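Local coordinates for protein homoaconitase large subunit (Methanocaldococcus jannaschii, PDB 4KP2) that forms the iron-sulfur subunit of a hydro-lyase that interconverts homocitrate and homoisocitrate through cis-homoaconitate on the way to 2-oxosuberate, at residues V196-R202 against M231-G236. Sequence-based numbering, arbitrary orientation.
Sequences VCKEIGR and MAIEMG
Met235 pushes its thioether against the last turn of helix 189-200, and the contact illustrates how a flexible sulfur chain can fill a helical groove without any hydrogen bond across it. Its SD lies over the helix surface, 3.7 Å from Cys197 CA, against the cleft between two neighbouring methyls on one side of it, Val196 CG1 at 3.8 Å and Ile200 CD1 at 3.7 Å. An extended chi2 (173°) carries SD out to the helix, and the bend at chi3 (-66°) turns the methyl CE aside, so that the sulfur meets both branches. One step back, Met235 CG rests on Cys197 SG at 3.6 Å. That sulfur, anti to its own carbonyl carbon (chi1 -62°), also receives the Met231 methyl CE, so two methionines bear on one cysteine. All of these residues but Ile200 are buried, and this is the tight, apolar part.

Toward Arg202 backbone meets backbone, still closely. Gly201, with positive phi, turns the chain out of the helix, and its O meets Met235 CA at 3.2 Å; Arg202 CA faces Glu234 O at 3.3 Å. Both are CA-H...O contacts, bent at the hydrogen. The solvent side is the Arg202 side chain: exposed, it touches the loop by CB alone, against Glu234 O, while its extended chain leads the guanidinium away to a salt bridge with Asp302. The buried Glu234 sends its carboxylate away from the helix, where OE2 is hydrogen-bonded to His140.

Topologically, the contact joins the C-terminal end of helix 189-200 to the loop, with its short 3-10 turn, that links helix 222-230 to strand 239-242. Met231 reaches back onto Val193 and Leu194 of helix 189-200, and Met235 also touches Tyr212 on strand 208-213, the neighbour of strand 239-242 in the mixed sheet.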
ATOM      1  N   VAL A 196     -15.226  -5.767  27.790  1.00 54.16           N
ATOM      2  CA  VAL A 196     -16.503  -5.081  27.937  1.00 57.57           C
ATOM      3  C   VAL A 196     -17.557  -5.698  27.020  1.00 59.59           C
ATOM      4  O   VAL A 196     -18.730  -5.799  27.385  1.00 64.27           O
ATOM      5  CB  VAL A 196     -16.363  -3.576  27.632  1.00 54.66           C
ATOM      6  CG1 VAL A 196     -17.704  -2.871  27.759  1.00 52.97           C
ATOM      7  CG2 VAL A 196     -15.342  -2.943  28.562  1.00 54.48           C
ATOM      8  N   CYS A 197     -17.128  -6.126  25.836  1.00 59.15           N
ATOM      9  CA  CYS A 197     -18.046  -6.652  24.832  1.00 60.52           C
ATOM     10  C   CYS A 197     -18.645  -8.009  25.206  1.00 61.43           C
ATOM     11  O   CYS A 197     -19.587  -8.471  24.561  1.00 59.05           O
ATOM     12  CB  CYS A 197     -17.357  -6.737  23.465  1.00 60.45           C
ATOM     13  SG  CYS A 197     -16.814  -5.150  22.779  1.00 65.77           S
ATOM     14  N   LYS A 198     -18.104  -8.647  26.240  1.00 63.27           N
ATOM     15  CA  LYS A 198     -18.598  -9.956  26.662  1.00 61.87           C
ATOM     16  C   LYS A 198     -19.649  -9.831  27.749  1.00 67.11           C
ATOM     17  O   LYS A 198     -20.706 -10.458  27.680  1.00 68.77           O
ATOM     18  CB  LYS A 198     -17.458 -10.835  27.170  1.00 63.63           C
ATOM     19  CG  LYS A 198     -16.287 -10.924  26.231  1.00 65.36           C
ATOM     20  CD  LYS A 198     -16.730 -11.197  24.804  1.00 71.22           C
ATOM     21  CE  LYS A 198     -16.285 -10.066  23.890  1.00 73.43           C
ATOM     22  NZ  LYS A 198     -15.552 -10.532  22.681  1.00 70.48           N
ATOM     23  N   GLU A 199     -19.342  -9.024  28.759  1.00 64.00           N
ATOM     24  CA  GLU A 199     -20.261  -8.790  29.862  1.00 63.63           C
ATOM     25  C   GLU A 199     -21.549  -8.175  29.336  1.00 67.04           C
ATOM     26  O   GLU A 199     -22.629  -8.408  29.876  1.00 81.57           O
ATOM     27  CB  GLU A 199     -19.625  -7.863  30.899  1.00 65.38           C
ATOM     28  CG  GLU A 199     -19.720  -8.370  32.330  1.00 78.21           C
ATOM     29  CD  GLU A 199     -18.763  -9.514  32.609  1.00 79.44           C
ATOM     30  OE1 GLU A 199     -17.821  -9.708  31.813  1.00 70.85           O
ATOM     31  OE2 GLU A 199     -18.954 -10.217  33.624  1.00 84.44           O
ATOM     32  N   ILE A 200     -21.424  -7.394  28.267  1.00 61.95           N
ATOM     33  CA  ILE A 200     -22.567  -6.733  27.656  1.00 59.77           C
ATOM     34  C   ILE A 200     -23.164  -7.566  26.526  1.00 61.29           C
ATOM     35  O   ILE A 200     -24.355  -7.879  26.537  1.00 66.64           O
ATOM     36  CB  ILE A 200     -22.181  -5.347  27.111  1.00 56.01           C
ATOM     37  CG1 ILE A 200     -21.694  -4.448  28.248  1.00 52.46           C
ATOM     38  CG2 ILE A 200     -23.357  -4.713  26.391  1.00 53.35           C
ATOM     39  CD1 ILE A 200     -21.382  -3.032  27.817  1.00 51.75           C
ATOM     40  N   GLY A 201     -22.331  -7.926  25.556  1.00 63.55           N
ATOM     41  CA  GLY A 201     -22.783  -8.697  24.412  1.00 62.78           C
ATOM     42  C   GLY A 201     -22.773  -7.873  23.140  1.00 61.23           C
ATOM     43  O   GLY A 201     -22.658  -6.650  23.188  1.00 60.49           O
ATOM     44  N   ARG A 202     -22.897  -8.544  21.999  1.00 61.34           N
ATOM     45  CA  ARG A 202     -22.880  -7.862  20.708  1.00 61.62           C
ATOM     46  C   ARG A 202     -24.195  -7.139  20.434  1.00 61.47           C
ATOM     47  O   ARG A 202     -24.301  -6.368  19.481  1.00 59.23           O
ATOM     48  CB  ARG A 202     -22.581  -8.848  19.577  1.00 62.60           C
ATOM     49  CG  ARG A 202     -23.558 -10.010  19.482  1.00 63.92           C
ATOM     50  CD  ARG A 202     -23.299 -10.844  18.236  1.00 64.26           C
ATOM     51  NE  ARG A 202     -24.018 -12.114  18.262  1.00 70.07           N
ATOM     52  CZ  ARG A 202     -23.450 -13.288  18.518  1.00 69.14           C
ATOM     53  NH1 ARG A 202     -24.179 -14.394  18.527  1.00 79.75           N
ATOM     54  NH2 ARG A 202     -22.149 -13.361  18.761  1.00 62.12           N
ATOM     55  N   MET A 231     -15.433   0.682  19.776  1.00 46.78           N
ATOM     56  CA  MET A 231     -16.077  -0.624  19.760  1.00 53.28           C
ATOM     57  C   MET A 231     -17.461  -0.574  20.399  1.00 54.29           C
ATOM     58  O   MET A 231     -17.945  -1.576  20.923  1.00 59.80           O
ATOM     59  CB  MET A 231     -15.212  -1.647  20.494  1.00 50.08           C
ATOM     60  CG  MET A 231     -13.754  -1.652  20.071  1.00 50.33           C
ATOM     61  SD  MET A 231     -13.328  -3.089  19.072  1.00 65.48           S
ATOM     62  CE  MET A 231     -13.821  -4.416  20.169  1.00 52.02           C
ATOM     63  N   ALA A 232     -18.091   0.594  20.355  1.00 48.21           N
ATOM     64  CA  ALA A 232     -19.415   0.764  20.941  1.00 55.85           C
ATOM     65  C   ALA A 232     -20.492   0.121  20.072  1.00 57.00           C
ATOM     66  O   ALA A 232     -21.420  -0.507  20.581  1.00 57.85           O
ATOM     67  CB  ALA A 232     -19.715   2.239  21.157  1.00 44.32           C
ATOM     68  N   ILE A 233     -20.358   0.281  18.759  1.00 55.63           N
ATOM     69  CA  ILE A 233     -21.320  -0.270  17.810  1.00 61.04           C
ATOM     70  C   ILE A 233     -21.257  -1.798  17.783  1.00 59.54           C
ATOM     71  O   ILE A 233     -22.244  -2.468  17.475  1.00 53.54           O
ATOM     72  CB  ILE A 233     -21.096   0.303  16.390  1.00 61.17           C
ATOM     73  CG1 ILE A 233     -22.187  -0.173  15.428  1.00 52.34           C
ATOM     74  CG2 ILE A 233     -19.715  -0.067  15.868  1.00 50.80           C
ATOM     75  CD1 ILE A 233     -23.585   0.189  15.873  1.00 65.05           C
ATOM     76  N   GLU A 234     -20.096  -2.346  18.129  1.00 59.15           N
ATOM     77  CA  GLU A 234     -19.899  -3.791  18.130  1.00 52.72           C
ATOM     78  C   GLU A 234     -20.713  -4.463  19.229  1.00 58.34           C
ATOM     79  O   GLU A 234     -20.923  -5.675  19.208  1.00 62.20           O
ATOM     80  CB  GLU A 234     -18.415  -4.128  18.288  1.00 49.33           C
ATOM     81  CG  GLU A 234     -17.513  -3.422  17.289  1.00 50.85           C
ATOM     82  CD  GLU A 234     -17.825  -3.792  15.851  1.00 56.96           C
ATOM     83  OE1 GLU A 234     -18.296  -4.924  15.611  1.00 57.94           O
ATOM     84  OE2 GLU A 234     -17.600  -2.948  14.958  1.00 59.91           O
ATOM     85  N   MET A 235     -21.165  -3.666  20.190  1.00 56.21           N
ATOM     86  CA  MET A 235     -22.027  -4.155  21.258  1.00 57.78           C
ATOM     87  C   MET A 235     -23.474  -3.758  20.998  1.00 60.30           C
ATOM     88  O   MET A 235     -24.345  -3.948  21.847  1.00 62.57           O
ATOM     89  CB  MET A 235     -21.568  -3.607  22.610  1.00 55.64           C
ATOM     90  CG  MET A 235     -20.221  -4.143  23.057  1.00 61.79           C
ATOM     91  SD  MET A 235     -19.605  -3.335  24.546  1.00 58.91           S
ATOM     92  CE  MET A 235     -19.349  -1.670  23.943  1.00 60.03           C
ATOM     93  N   GLY A 236     -23.722  -3.204  19.816  1.00 60.49           N
ATOM     94  CA  GLY A 236     -25.051  -2.758  19.442  1.00 57.21           C
ATOM     95  C   GLY A 236     -25.309  -1.327  19.868  1.00 51.63           C
ATOM     96  O   GLY A 236     -26.341  -0.746  19.531  1.00 55.45           O
TER